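Tyrocidine synthetase 3 (Brevibacillus brevis, PDB 2JGP) carries out a step of tyrocidine biosynthesis, in which its carrier-condensation bidomain probably presents phosphopantetheine-bound intermediates and joins them through a peptide bond. Local coordinates at residues N288-P296 against T484-M492; S300-G311 against E475-S485. All blocks are in the same frame, centred on the assembly; numbering follows the deposited sequence.

Contact 1 of 2, residues N288-P296 against T484-M492; sequences NLPTDFTRP and TSLFTRETM
S485 meets P296 first: CB and OG of S485 both lie 3.8 Å from CG of P296. The backbone O of S485 approaches CB of F293. L486 puts CD2 against CA of R295 and CD of P296. L486 O accepts from D292 N at 2.7 Å, in line with the C=O bond but bent at the hydrogen (133°). It also takes a weaker bond from F293 N. The F487 ring meets P290 and T291. P290 O lies at its edge, in its plane, 3.3 Å from F487 CE1, and CG2 of T291 reaches the same carbon obliquely. M492 CE and L486 CB lie over opposite faces of this ring. T488 N donates to D292 OD2 at 2.8 Å, almost straight (172°), from the anti side. T488 CG2 lies 3.7 Å from F293 CZ, the side chains crossing at about a right angle. T488 is the N-cap: chi1 of 65° turns OG1 back to accept from T491 N. T491 OG1 donates to D292 OD2 at 2.7 Å, on its syn lone pair. Two donors therefore grip OD2. The positive end of helix 489-508 would probably stabilise this carboxylate. L289 and P290 continue onto helix 329-345, while F487 and M492 rest on Y482 of strand 476-483.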
ATOM      1  N   ASN A 288      -3.189  10.325  21.564  1.00 60.92           N
ATOM      2  CA  ASN A 288      -3.842  11.462  22.199  1.00 60.64           C
ATOM      3  C   ASN A 288      -3.327  12.781  21.639  1.00 59.95           C
ATOM      4  O   ASN A 288      -2.703  13.568  22.349  1.00 59.71           O
ATOM      5  CB  ASN A 288      -3.640  11.406  23.714  1.00 61.06           C
ATOM      6  CG  ASN A 288      -4.397  12.501  24.449  1.00 61.24           C
ATOM      7  OD1 ASN A 288      -3.861  13.117  25.364  1.00 64.43           O
ATOM      8  ND2 ASN A 288      -5.636  12.758  24.042  1.00 61.89           N
ATOM      9  N   LEU A 289      -3.594  13.016  20.359  1.00 59.23           N
ATOM     10  CA  LEU A 289      -3.243  14.287  19.741  1.00 58.89           C
ATOM     11  C   LEU A 289      -4.104  15.382  20.340  1.00 58.32           C
ATOM     12  O   LEU A 289      -5.288  15.166  20.590  1.00 57.72           O
ATOM     13  CB  LEU A 289      -3.471  14.262  18.230  1.00 58.81           C
ATOM     14  CG  LEU A 289      -2.423  13.557  17.380  1.00 59.50           C
ATOM     15  CD1 LEU A 289      -2.881  13.574  15.925  1.00 59.47           C
ATOM     16  CD2 LEU A 289      -1.062  14.216  17.552  1.00 58.99           C
ATOM     17  N   PRO A 290      -3.511  16.562  20.573  1.00 58.08           N
ATOM     18  CA  PRO A 290      -4.319  17.672  21.030  1.00 57.74           C
ATOM     19  C   PRO A 290      -5.114  18.172  19.839  1.00 57.17           C
ATOM     20  O   PRO A 290      -4.566  18.296  18.747  1.00 57.95           O
ATOM     21  CB  PRO A 290      -3.284  18.701  21.489  1.00 57.77           C
ATOM     22  CG  PRO A 290      -2.095  18.424  20.686  1.00 58.08           C
ATOM     23  CD  PRO A 290      -2.097  16.944  20.401  1.00 58.21           C
ATOM     24  N   THR A 291      -6.400  18.403  20.036  1.00 56.46           N
ATOM     25  CA  THR A 291      -7.264  18.837  18.953  1.00 55.60           C
ATOM     26  C   THR A 291      -7.756  20.246  19.250  1.00 55.03           C
ATOM     27  O   THR A 291      -7.874  20.636  20.415  1.00 55.11           O
ATOM     28  CB  THR A 291      -8.448  17.872  18.789  1.00 55.49           C
ATOM     29  OG1 THR A 291      -9.180  17.794  20.019  1.00 55.10           O
ATOM     30  CG2 THR A 291      -7.948  16.486  18.412  1.00 54.76           C
ATOM     31  N   ASP A 292      -8.024  21.010  18.196  1.00 54.19           N
ATOM     32  CA  ASP A 292      -8.547  22.371  18.340  1.00 53.90           C
ATOM     33  C   ASP A 292     -10.014  22.368  18.759  1.00 53.48           C
ATOM     34  O   ASP A 292     -10.484  23.298  19.407  1.00 53.20           O
ATOM     35  CB  ASP A 292      -8.374  23.145  17.032  1.00 53.97           C
ATOM     36  CG  ASP A 292      -6.912  23.365  16.677  1.00 54.68           C
ATOM     37  OD1 ASP A 292      -6.148  23.821  17.554  1.00 56.70           O
ATOM     38  OD2 ASP A 292      -6.521  23.084  15.527  1.00 56.08           O
ATOM     39  N   PHE A 293     -10.731  21.318  18.375  1.00 52.93           N
ATOM     40  CA  PHE A 293     -12.135  21.162  18.725  1.00 52.66           C
ATOM     41  C   PHE A 293     -12.308  19.798  19.367  1.00 52.67           C
ATOM     42  O   PHE A 293     -11.499  18.894  19.151  1.00 52.41           O
ATOM     43  CB  PHE A 293     -13.000  21.276  17.469  1.00 52.52           C
ATOM     44  CG  PHE A 293     -12.662  22.462  16.607  1.00 51.85           C
ATOM     45  CD1 PHE A 293     -11.993  22.295  15.400  1.00 52.02           C
ATOM     46  CD2 PHE A 293     -12.995  23.743  17.014  1.00 51.40           C
ATOM     47  CE1 PHE A 293     -11.667  23.388  14.607  1.00 52.31           C
ATOM     48  CE2 PHE A 293     -12.680  24.840  16.230  1.00 52.13           C
ATOM     49  CZ  PHE A 293     -12.014  24.664  15.022  1.00 51.92           C
ATOM     50  N   THR A 294     -13.360  19.658  20.158  1.00 52.84           N
ATOM     51  CA  THR A 294     -13.664  18.406  20.835  1.00 53.23           C
ATOM     52  C   THR A 294     -13.932  17.316  19.809  1.00 53.63           C
ATOM     53  O   THR A 294     -14.549  17.570  18.776  1.00 53.56           O
ATOM     54  CB  THR A 294     -14.905  18.566  21.749  1.00 53.14           C
ATOM     55  OG1 THR A 294     -14.663  19.597  22.712  1.00 53.18           O
ATOM     56  CG2 THR A 294     -15.233  17.266  22.470  1.00 53.41           C
ATOM     57  N   ARG A 295     -13.449  16.110  20.083  1.00 54.22           N
ATOM     58  CA  ARG A 295     -13.663  14.985  19.185  1.00 54.67           C
ATOM     59  C   ARG A 295     -15.157  14.649  19.155  1.00 54.99           C
ATOM     60  O   ARG A 295     -15.768  14.470  20.210  1.00 54.86           O
ATOM     61  CB  ARG A 295     -12.847  13.772  19.633  1.00 54.76           C
ATOM     62  CG  ARG A 295     -13.015  12.547  18.749  1.00 55.04           C
ATOM     63  CD  ARG A 295     -12.221  11.375  19.294  1.00 56.28           C
ATOM     64  NE  ARG A 295     -10.793  11.647  19.232  1.00 56.84           N
ATOM     65  CZ  ARG A 295     -10.039  11.482  18.148  1.00 57.62           C
ATOM     66  NH1 ARG A 295     -10.555  11.014  17.019  1.00 58.09           N
ATOM     67  NH2 ARG A 295      -8.752  11.773  18.209  1.00 58.93           N
ATOM     68  N   PRO A 296     -15.754  14.590  17.949  1.00 55.65           N
ATOM     69  CA  PRO A 296     -17.160  14.199  17.847  1.00 56.32           C
ATOM     70  C   PRO A 296     -17.389  12.777  18.352  1.00 57.22           C
ATOM     71  O   PRO A 296     -16.481  11.948  18.285  1.00 57.33           O
ATOM     72  CB  PRO A 296     -17.440  14.275  16.340  1.00 56.21           C
ATOM     73  CG  PRO A 296     -16.377  15.092  15.771  1.00 55.97           C
ATOM     74  CD  PRO A 296     -15.175  14.884  16.626  1.00 55.69           C
ATOM     75  N   THR A 484     -11.496  17.982   9.500  1.00 53.22           N
ATOM     76  CA  THR A 484     -11.940  19.360   9.718  1.00 53.33           C
ATOM     77  C   THR A 484     -12.589  19.540  11.101  1.00 52.66           C
ATOM     78  O   THR A 484     -12.590  20.637  11.661  1.00 52.34           O
ATOM     79  CB  THR A 484     -12.943  19.777   8.612  1.00 53.32           C
ATOM     80  OG1 THR A 484     -12.331  19.576   7.329  1.00 55.94           O
ATOM     81  CG2 THR A 484     -13.345  21.233   8.754  1.00 54.95           C
ATOM     82  N   SER A 485     -13.136  18.457  11.642  1.00 52.04           N
ATOM     83  CA  SER A 485     -13.797  18.490  12.942  1.00 51.93           C
ATOM     84  C   SER A 485     -12.816  18.549  14.121  1.00 52.13           C
ATOM     85  O   SER A 485     -13.238  18.791  15.249  1.00 51.92           O
ATOM     86  CB  SER A 485     -14.693  17.262  13.092  1.00 51.62           C
ATOM     87  OG  SER A 485     -13.911  16.086  13.080  1.00 50.85           O
ATOM     88  N   LEU A 486     -11.531  18.333  13.860  1.00 52.49           N
ATOM     89  CA  LEU A 486     -10.514  18.243  14.916  1.00 52.86           C
ATOM     90  C   LEU A 486      -9.448  19.346  14.880  1.00 53.26           C
ATOM     91  O   LEU A 486      -9.035  19.837  15.937  1.00 52.92           O
ATOM     92  CB  LEU A 486      -9.818  16.886  14.842  1.00 52.86           C
ATOM     93  CG  LEU A 486     -10.680  15.632  15.008  1.00 52.73           C
ATOM     94  CD1 LEU A 486      -9.780  14.389  14.950  1.00 53.00           C
ATOM     95  CD2 LEU A 486     -11.475  15.670  16.301  1.00 52.57           C
ATOM     96  N   PHE A 487      -8.993  19.722  13.684  1.00 53.77           N
ATOM     97  CA  PHE A 487      -7.858  20.646  13.548  1.00 54.75           C
ATOM     98  C   PHE A 487      -8.154  21.824  12.630  1.00 55.52           C
ATOM     99  O   PHE A 487      -8.877  21.691  11.637  1.00 55.64           O
ATOM    100  CB  PHE A 487      -6.616  19.920  13.017  1.00 54.77           C
ATOM    101  CG  PHE A 487      -6.312  18.628  13.724  1.00 55.23           C
ATOM    102  CD1 PHE A 487      -5.775  18.631  15.004  1.00 55.47           C
ATOM    103  CD2 PHE A 487      -6.553  17.408  13.104  1.00 55.60           C
ATOM    104  CE1 PHE A 487      -5.488  17.438  15.653  1.00 54.99           C
ATOM    105  CE2 PHE A 487      -6.272  16.214  13.747  1.00 55.56           C
ATOM    106  CZ  PHE A 487      -5.735  16.231  15.024  1.00 55.30           C
ATOM    107  N   THR A 488      -7.587  22.978  12.978  1.00 56.42           N
ATOM    108  CA  THR A 488      -7.621  24.152  12.120  1.00 56.97           C
ATOM    109  C   THR A 488      -6.471  24.053  11.116  1.00 57.54           C
ATOM    110  O   THR A 488      -5.506  23.308  11.327  1.00 57.24           O
ATOM    111  CB  THR A 488      -7.468  25.458  12.930  1.00 57.02           C
ATOM    112  OG1 THR A 488      -6.166  25.511  13.531  1.00 57.53           O
ATOM    113  CG2 THR A 488      -8.525  25.554  14.022  1.00 57.01           C
ATOM    114  N   ARG A 489      -6.582  24.805  10.024  1.00 58.04           N
ATOM    115  CA  ARG A 489      -5.497  24.922   9.053  1.00 58.64           C
ATOM    116  C   ARG A 489      -4.212  25.416   9.712  1.00 58.43           C
ATOM    117  O   ARG A 489      -3.127  24.922   9.407  1.00 58.09           O
ATOM    118  CB  ARG A 489      -5.894  25.875   7.925  1.00 59.22           C
ATOM    119  CG  ARG A 489      -4.781  26.152   6.922  1.00 61.24           C
ATOM    120  CD  ARG A 489      -5.323  26.819   5.673  1.00 63.95           C
ATOM    121  NE  ARG A 489      -6.221  25.926   4.946  1.00 67.12           N
ATOM    122  CZ  ARG A 489      -5.832  24.914   4.169  1.00 69.41           C
ATOM    123  NH1 ARG A 489      -4.544  24.648   3.992  1.00 70.62           N
ATOM    124  NH2 ARG A 489      -6.746  24.165   3.560  1.00 71.01           N
ATOM    125  N   GLU A 490      -4.343  26.394  10.607  1.00 58.26           N
ATOM    126  CA  GLU A 490      -3.202  26.975  11.314  1.00 58.39           C
ATOM    127  C   GLU A 490      -2.421  25.903  12.076  1.00 58.00           C
ATOM    128  O   GLU A 490      -1.196  25.814  11.952  1.00 57.46           O
ATOM    129  CB  GLU A 490      -3.678  28.075  12.274  1.00 58.83           C
ATOM    130  CG  GLU A 490      -2.581  28.730  13.110  1.00 60.60           C
ATOM    131  CD  GLU A 490      -3.126  29.706  14.142  1.00 62.53           C
ATOM    132  OE1 GLU A 490      -4.274  30.183  13.991  1.00 64.32           O
ATOM    133  OE2 GLU A 490      -2.402  30.002  15.113  1.00 64.74           O
ATOM    134  N   THR A 491      -3.141  25.094  12.853  1.00 57.50           N
ATOM    135  CA  THR A 491      -2.538  24.014  13.642  1.00 57.25           C
ATOM    136  C   THR A 491      -1.797  22.995  12.781  1.00 57.24           C
ATOM    137  O   THR A 491      -0.732  22.504  13.166  1.00 57.16           O
ATOM    138  CB  THR A 491      -3.606  23.278  14.486  1.00 57.08           C
ATOM    139  OG1 THR A 491      -4.082  24.155  15.512  1.00 56.51           O
ATOM    140  CG2 THR A 491      -3.031  22.001  15.131  1.00 56.64           C
ATOM    141  N   MET A 492      -2.359  22.683  11.618  1.00 57.53           N
ATOM    142  CA  MET A 492      -1.786  21.670  10.736  1.00 58.01           C
ATOM    143  C   MET A 492      -0.601  22.205   9.936  1.00 58.16           C
ATOM    144  O   MET A 492       0.357  21.474   9.684  1.00 57.66           O
ATOM    145  CB  MET A 492      -2.866  21.100   9.816  1.00 58.19           C
ATOM    146  CG  MET A 492      -3.878  20.239  10.554  1.00 59.14           C
ATOM    147  SD  MET A 492      -3.188  18.643  11.038  1.00 63.37           S
ATOM    148  CE  MET A 492      -2.716  18.944  12.738  1.00 63.03           C
TER

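Contact 2 of 2, residues S300-G311 against E475-S485; sequences SFAGDQCTIGAG and EMTIGVEYSTS
E475 OE1 accepts the backbone N-H of G311 at 2.7 Å, nearly in line with its C-O bond. CG of E475 lies between the backbone N and the carbonyl carbon (chi1 53°), and the extended chain beyond it brings the carboxylate beside CA of G309. A ladder of backbone hydrogen bonds runs from A310 N, bonded to M476 O, to T484 N, bonded to A302 O. Beyond T484, water 1 joins S300 OG, A302 O and S485 N. Water 4 links D304 OD2 to T484 OG1. D304 O lies over one face of the Y482 ring, 3.5 Å from Y482 CD2, and D304 CB approaches Y482 OH. On the face of the sheet that carries D304 and Y482, C306 SG packs at 4.1 Å from V480 CB, and I308 CG2 at 4.0 Å from I478 CB. A310 CB touches M476 CE at 3.5 Å. On the other face, Q305 NE2 donates to T307 OG1 along its own strand, and T307 CG2 meets T477 CB obliquely. Helix 489-508 covers the C306, V480 and Y482 face. The strands run antiparallel, at 161°. Strand 303-309 is an edge strand of a four-stranded mixed sheet, one of two in the condensation domain, whose fold belongs to the CoA-dependent acyltransferase clan.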
ATOM      1  N   SER A 300     -16.305  11.786  11.947  1.00 60.96           N
ATOM      2  CA  SER A 300     -16.552  12.809  10.956  1.00 60.20           C
ATOM      3  C   SER A 300     -15.541  12.585   9.848  1.00 59.69           C
ATOM      4  O   SER A 300     -14.357  12.396  10.119  1.00 59.49           O
ATOM      5  CB  SER A 300     -16.355  14.188  11.591  1.00 60.16           C
ATOM      6  OG  SER A 300     -16.554  15.232  10.660  1.00 59.56           O
ATOM      7  N   PHE A 301     -16.006  12.586   8.605  1.00 58.92           N
ATOM      8  CA  PHE A 301     -15.133  12.318   7.468  1.00 58.59           C
ATOM      9  C   PHE A 301     -14.761  13.570   6.676  1.00 57.83           C
ATOM     10  O   PHE A 301     -13.968  13.491   5.741  1.00 57.26           O
ATOM     11  CB  PHE A 301     -15.787  11.275   6.570  1.00 58.86           C
ATOM     12  CG  PHE A 301     -15.947   9.943   7.237  1.00 59.91           C
ATOM     13  CD1 PHE A 301     -17.187   9.508   7.672  1.00 61.27           C
ATOM     14  CD2 PHE A 301     -14.838   9.132   7.457  1.00 61.24           C
ATOM     15  CE1 PHE A 301     -17.329   8.275   8.301  1.00 61.94           C
ATOM     16  CE2 PHE A 301     -14.974   7.897   8.081  1.00 62.04           C
ATOM     17  CZ  PHE A 301     -16.221   7.471   8.505  1.00 61.59           C
ATOM     18  N   ALA A 302     -15.326  14.716   7.055  1.00 56.93           N
ATOM     19  CA  ALA A 302     -14.978  15.981   6.430  1.00 56.69           C
ATOM     20  C   ALA A 302     -13.481  16.215   6.593  1.00 56.69           C
ATOM     21  O   ALA A 302     -12.933  16.072   7.689  1.00 55.58           O
ATOM     22  CB  ALA A 302     -15.771  17.128   7.049  1.00 56.64           C
ATOM     23  N   GLY A 303     -12.821  16.547   5.489  1.00 57.05           N
ATOM     24  CA  GLY A 303     -11.379  16.709   5.486  1.00 57.31           C
ATOM     25  C   GLY A 303     -10.929  17.948   4.750  1.00 57.98           C
ATOM     26  O   GLY A 303     -11.698  18.581   4.015  1.00 57.37           O
ATOM     27  N   ASP A 304      -9.677  18.308   4.988  1.00 58.76           N
ATOM     28  CA  ASP A 304      -8.978  19.297   4.185  1.00 59.87           C
ATOM     29  C   ASP A 304      -7.517  18.900   4.138  1.00 60.22           C
ATOM     30  O   ASP A 304      -7.116  17.951   4.801  1.00 59.82           O
ATOM     31  CB  ASP A 304      -9.105  20.684   4.788  1.00 60.05           C
ATOM     32  CG  ASP A 304      -9.293  21.760   3.731  1.00 61.73           C
ATOM     33  OD1 ASP A 304      -8.532  21.780   2.722  1.00 61.19           O
ATOM     34  OD2 ASP A 304     -10.212  22.577   3.923  1.00 63.39           O
ATOM     35  N   GLN A 305      -6.730  19.635   3.359  1.00 61.35           N
ATOM     36  CA  GLN A 305      -5.321  19.311   3.171  1.00 62.21           C
ATOM     37  C   GLN A 305      -4.459  20.563   3.194  1.00 62.25           C
ATOM     38  O   GLN A 305      -4.919  21.647   2.845  1.00 61.92           O
ATOM     39  CB  GLN A 305      -5.118  18.570   1.844  1.00 62.91           C
ATOM     40  CG  GLN A 305      -3.650  18.283   1.522  1.00 65.41           C
ATOM     41  CD  GLN A 305      -3.453  17.357   0.335  1.00 68.95           C
ATOM     42  OE1 GLN A 305      -4.354  16.607  -0.051  1.00 71.42           O
ATOM     43  NE2 GLN A 305      -2.253  17.393  -0.241  1.00 70.80           N
ATOM     44  N   CYS A 306      -3.207  20.395   3.614  1.00 62.39           N
ATOM     45  CA  CYS A 306      -2.178  21.411   3.419  1.00 62.77           C
ATOM     46  C   CYS A 306      -0.900  20.731   2.939  1.00 62.03           C
ATOM     47  O   CYS A 306      -0.666  19.553   3.224  1.00 61.47           O
ATOM     48  CB  CYS A 306      -1.928  22.204   4.701  1.00 63.06           C
ATOM     49  SG  CYS A 306      -1.489  21.199   6.115  1.00 67.55           S
ATOM     50  N   THR A 307      -0.095  21.475   2.191  1.00 61.45           N
ATOM     51  CA  THR A 307       1.141  20.949   1.622  1.00 61.34           C
ATOM     52  C   THR A 307       2.257  21.973   1.780  1.00 60.97           C
ATOM     53  O   THR A 307       2.022  23.171   1.644  1.00 60.71           O
ATOM     54  CB  THR A 307       0.963  20.613   0.127  1.00 61.35           C
ATOM     55  OG1 THR A 307      -0.135  19.703  -0.035  1.00 62.25           O
ATOM     56  CG2 THR A 307       2.229  19.978  -0.441  1.00 61.60           C
ATOM     57  N   ILE A 308       3.464  21.492   2.072  1.00 60.63           N
ATOM     58  CA  ILE A 308       4.636  22.356   2.203  1.00 60.36           C
ATOM     59  C   ILE A 308       5.873  21.634   1.673  1.00 59.95           C
ATOM     60  O   ILE A 308       6.005  20.422   1.838  1.00 59.57           O
ATOM     61  CB  ILE A 308       4.852  22.800   3.674  1.00 60.54           C
ATOM     62  CG1 ILE A 308       5.952  23.864   3.766  1.00 61.61           C
ATOM     63  CG2 ILE A 308       5.192  21.612   4.556  1.00 60.59           C
ATOM     64  CD1 ILE A 308       5.930  24.653   5.056  1.00 61.97           C
ATOM     65  N   GLY A 309       6.763  22.385   1.024  1.00 59.59           N
ATOM     66  CA  GLY A 309       8.010  21.829   0.502  1.00 59.58           C
ATOM     67  C   GLY A 309       9.078  21.741   1.572  1.00 59.60           C
ATOM     68  O   GLY A 309       9.214  22.649   2.392  1.00 59.62           O
ATOM     69  N   ALA A 310       9.845  20.654   1.556  1.00 59.60           N
ATOM     70  CA  ALA A 310      10.927  20.445   2.525  1.00 59.62           C
ATOM     71  C   ALA A 310      12.202  21.201   2.141  1.00 59.66           C
ATOM     72  O   ALA A 310      13.075  21.422   2.980  1.00 60.02           O
ATOM     73  CB  ALA A 310      11.223  18.963   2.665  1.00 59.48           C
ATOM     74  N   GLY A 311      12.304  21.589   0.871  1.00 59.49           N
ATOM     75  CA  GLY A 311      13.508  22.218   0.343  1.00 59.14           C
ATOM     76  C   GLY A 311      14.486  21.175  -0.170  1.00 58.92           C
ATOM     77  O   GLY A 311      14.511  20.042   0.315  1.00 58.76           O
ATOM     78  N   GLU A 475      12.214  18.681  -4.844  1.00 71.71           N
ATOM     79  CA  GLU A 475      12.205  18.568  -3.382  1.00 70.80           C
ATOM     80  C   GLU A 475      11.197  17.520  -2.928  1.00 70.14           C
ATOM     81  O   GLU A 475      10.325  17.108  -3.690  1.00 69.98           O
ATOM     82  CB  GLU A 475      11.872  19.903  -2.703  1.00 70.72           C
ATOM     83  CG  GLU A 475      10.589  20.564  -3.193  1.00 70.33           C
ATOM     84  CD  GLU A 475      10.219  21.802  -2.398  1.00 69.68           C
ATOM     85  OE1 GLU A 475      10.823  22.048  -1.332  1.00 68.69           O
ATOM     86  OE2 GLU A 475       9.315  22.536  -2.844  1.00 69.68           O
ATOM     87  N   MET A 476      11.335  17.092  -1.680  1.00 69.29           N
ATOM     88  CA  MET A 476      10.304  16.317  -1.016  1.00 68.67           C
ATOM     89  C   MET A 476       9.255  17.297  -0.498  1.00 67.66           C
ATOM     90  O   MET A 476       9.601  18.326   0.083  1.00 67.29           O
ATOM     91  CB  MET A 476      10.901  15.527   0.147  1.00 69.06           C
ATOM     92  CG  MET A 476       9.914  14.626   0.866  1.00 70.15           C
ATOM     93  SD  MET A 476      10.545  14.061   2.454  1.00 73.08           S
ATOM     94  CE  MET A 476      10.514  15.586   3.395  1.00 72.26           C
ATOM     95  N   THR A 477       7.981  16.987  -0.729  1.00 66.43           N
ATOM     96  CA  THR A 477       6.885  17.778  -0.182  1.00 65.70           C
ATOM     97  C   THR A 477       6.175  16.976   0.897  1.00 65.00           C
ATOM     98  O   THR A 477       6.118  15.747   0.833  1.00 64.66           O
ATOM     99  CB  THR A 477       5.864  18.169  -1.259  1.00 65.73           C
ATOM    100  OG1 THR A 477       5.254  16.991  -1.791  1.00 65.85           O
ATOM    101  CG2 THR A 477       6.536  18.951  -2.379  1.00 65.48           C
ATOM    102  N   ILE A 478       5.646  17.693   1.883  1.00 64.28           N
ATOM    103  CA  ILE A 478       4.947  17.105   3.017  1.00 63.87           C
ATOM    104  C   ILE A 478       3.477  17.511   2.942  1.00 63.26           C
ATOM    105  O   ILE A 478       3.160  18.700   2.978  1.00 62.70           O
ATOM    106  CB  ILE A 478       5.573  17.595   4.347  1.00 63.94           C
ATOM    107  CG1 ILE A 478       6.995  17.050   4.489  1.00 64.48           C
ATOM    108  CG2 ILE A 478       4.748  17.153   5.548  1.00 64.79           C
ATOM    109  CD1 ILE A 478       7.059  15.537   4.572  1.00 64.80           C
ATOM    110  N   GLY A 479       2.596  16.520   2.813  1.00 62.59           N
ATOM    111  CA  GLY A 479       1.153  16.753   2.752  1.00 62.29           C
ATOM    112  C   GLY A 479       0.460  16.186   3.979  1.00 61.86           C
ATOM    113  O   GLY A 479       0.809  15.099   4.448  1.00 61.57           O
ATOM    114  N   VAL A 480      -0.516  16.928   4.500  1.00 61.24           N
ATOM    115  CA  VAL A 480      -1.342  16.456   5.610  1.00 60.84           C
ATOM    116  C   VAL A 480      -2.807  16.635   5.248  1.00 60.40           C
ATOM    117  O   VAL A 480      -3.258  17.750   4.986  1.00 60.52           O
ATOM    118  CB  VAL A 480      -1.016  17.189   6.928  1.00 60.99           C
ATOM    119  CG1 VAL A 480      -1.916  16.694   8.064  1.00 61.01           C
ATOM    120  CG2 VAL A 480       0.448  16.988   7.291  1.00 61.00           C
ATOM    121  N   GLU A 481      -3.521  15.514   5.189  1.00 59.68           N
ATOM    122  CA  GLU A 481      -4.961  15.489   5.032  1.00 59.18           C
ATOM    123  C   GLU A 481      -5.509  15.249   6.427  1.00 58.38           C
ATOM    124  O   GLU A 481      -5.147  14.268   7.068  1.00 57.99           O
ATOM    125  CB  GLU A 481      -5.367  14.357   4.094  1.00 59.62           C
ATOM    126  CG  GLU A 481      -6.855  14.090   4.012  1.00 61.41           C
ATOM    127  CD  GLU A 481      -7.146  12.774   3.325  1.00 64.55           C
ATOM    128  OE1 GLU A 481      -7.152  12.750   2.078  1.00 65.78           O
ATOM    129  OE2 GLU A 481      -7.359  11.762   4.035  1.00 66.99           O
ATOM    130  N   TYR A 482      -6.375  16.139   6.898  1.00 57.36           N
ATOM    131  CA  TYR A 482      -6.801  16.106   8.296  1.00 56.51           C
ATOM    132  C   TYR A 482      -8.300  16.293   8.448  1.00 55.78           C
ATOM    133  O   TYR A 482      -8.954  16.869   7.580  1.00 55.88           O
ATOM    134  CB  TYR A 482      -6.064  17.182   9.095  1.00 56.57           C
ATOM    135  CG  TYR A 482      -6.309  18.592   8.611  1.00 56.47           C
ATOM    136  CD1 TYR A 482      -7.331  19.365   9.150  1.00 56.12           C
ATOM    137  CD2 TYR A 482      -5.509  19.158   7.626  1.00 56.73           C
ATOM    138  CE1 TYR A 482      -7.560  20.665   8.711  1.00 56.59           C
ATOM    139  CE2 TYR A 482      -5.729  20.454   7.180  1.00 56.79           C
ATOM    140  CZ  TYR A 482      -6.752  21.199   7.727  1.00 57.40           C
ATOM    141  OH  TYR A 482      -6.972  22.475   7.290  1.00 57.87           O
ATOM    142  N   SER A 483      -8.818  15.814   9.574  1.00 55.09           N
ATOM    143  CA  SER A 483     -10.225  15.955   9.922  1.00 54.80           C
ATOM    144  C   SER A 483     -10.552  17.409  10.242  1.00 53.84           C
ATOM    145  O   SER A 483      -9.971  17.987  11.154  1.00 53.41           O
ATOM    146  CB  SER A 483     -10.552  15.093  11.143  1.00 54.84           C
ATOM    147  OG  SER A 483     -10.279  13.731  10.889  1.00 57.24           O
ATOM    148  N   THR A 484     -11.496  17.982   9.500  1.00 53.22           N
ATOM    149  CA  THR A 484     -11.940  19.360   9.718  1.00 53.33           C
ATOM    150  C   THR A 484     -12.589  19.540  11.101  1.00 52.66           C
ATOM    151  O   THR A 484     -12.590  20.637  11.661  1.00 52.34           O
ATOM    152  CB  THR A 484     -12.943  19.777   8.612  1.00 53.32           C
ATOM    153  OG1 THR A 484     -12.331  19.576   7.329  1.00 55.94           O
ATOM    154  CG2 THR A 484     -13.345  21.233   8.754  1.00 54.95           C
ATOM    155  N   SER A 485     -13.136  18.457  11.642  1.00 52.04           N
ATOM    156  CA  SER A 485     -13.797  18.490  12.942  1.00 51.93           C
ATOM    157  C   SER A 485     -12.816  18.549  14.121  1.00 52.13           C
ATOM    158  O   SER A 485     -13.238  18.791  15.249  1.00 51.92           O
ATOM    159  CB  SER A 485     -14.693  17.262  13.092  1.00 51.62           C
ATOM    160  OG  SER A 485     -13.911  16.086  13.080  1.00 50.85           O
TER
HETATM  161  O   HOH W   1     -13.994  15.977  10.103  1.00 43.87           O
HETATM  162  O   HOH W   2     -13.619  13.161  13.442  1.00 55.56           O
HETATM  163  O   HOH W   3     -11.809  11.993   9.922  1.00 61.49           O
HETATM  164  O   HOH W   4     -11.579  21.865   6.225  1.00 77.97           O

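In the fold
Both contacts are partly buried, and their centres lie about 13 Å apart. They share T484 and S485, where strand 476-483 gives way to the turn before helix 489-508. The chain closed by contact 1 encloses most of contact 2, with 484-485 common to both. Contact 2 is regular: a backbone ladder joins two strands, with side chains on both faces. Contact 1 is a loop meeting a helix start, and one carboxylate carries much of its polar chemistry. Its centre lies about 26 Å from the centre of the chain, that of contact 2 about 19 Å. R489 ties the two together through a salt bridge from its NH2 to D304 OD1, while its CA packs on Y482 OH.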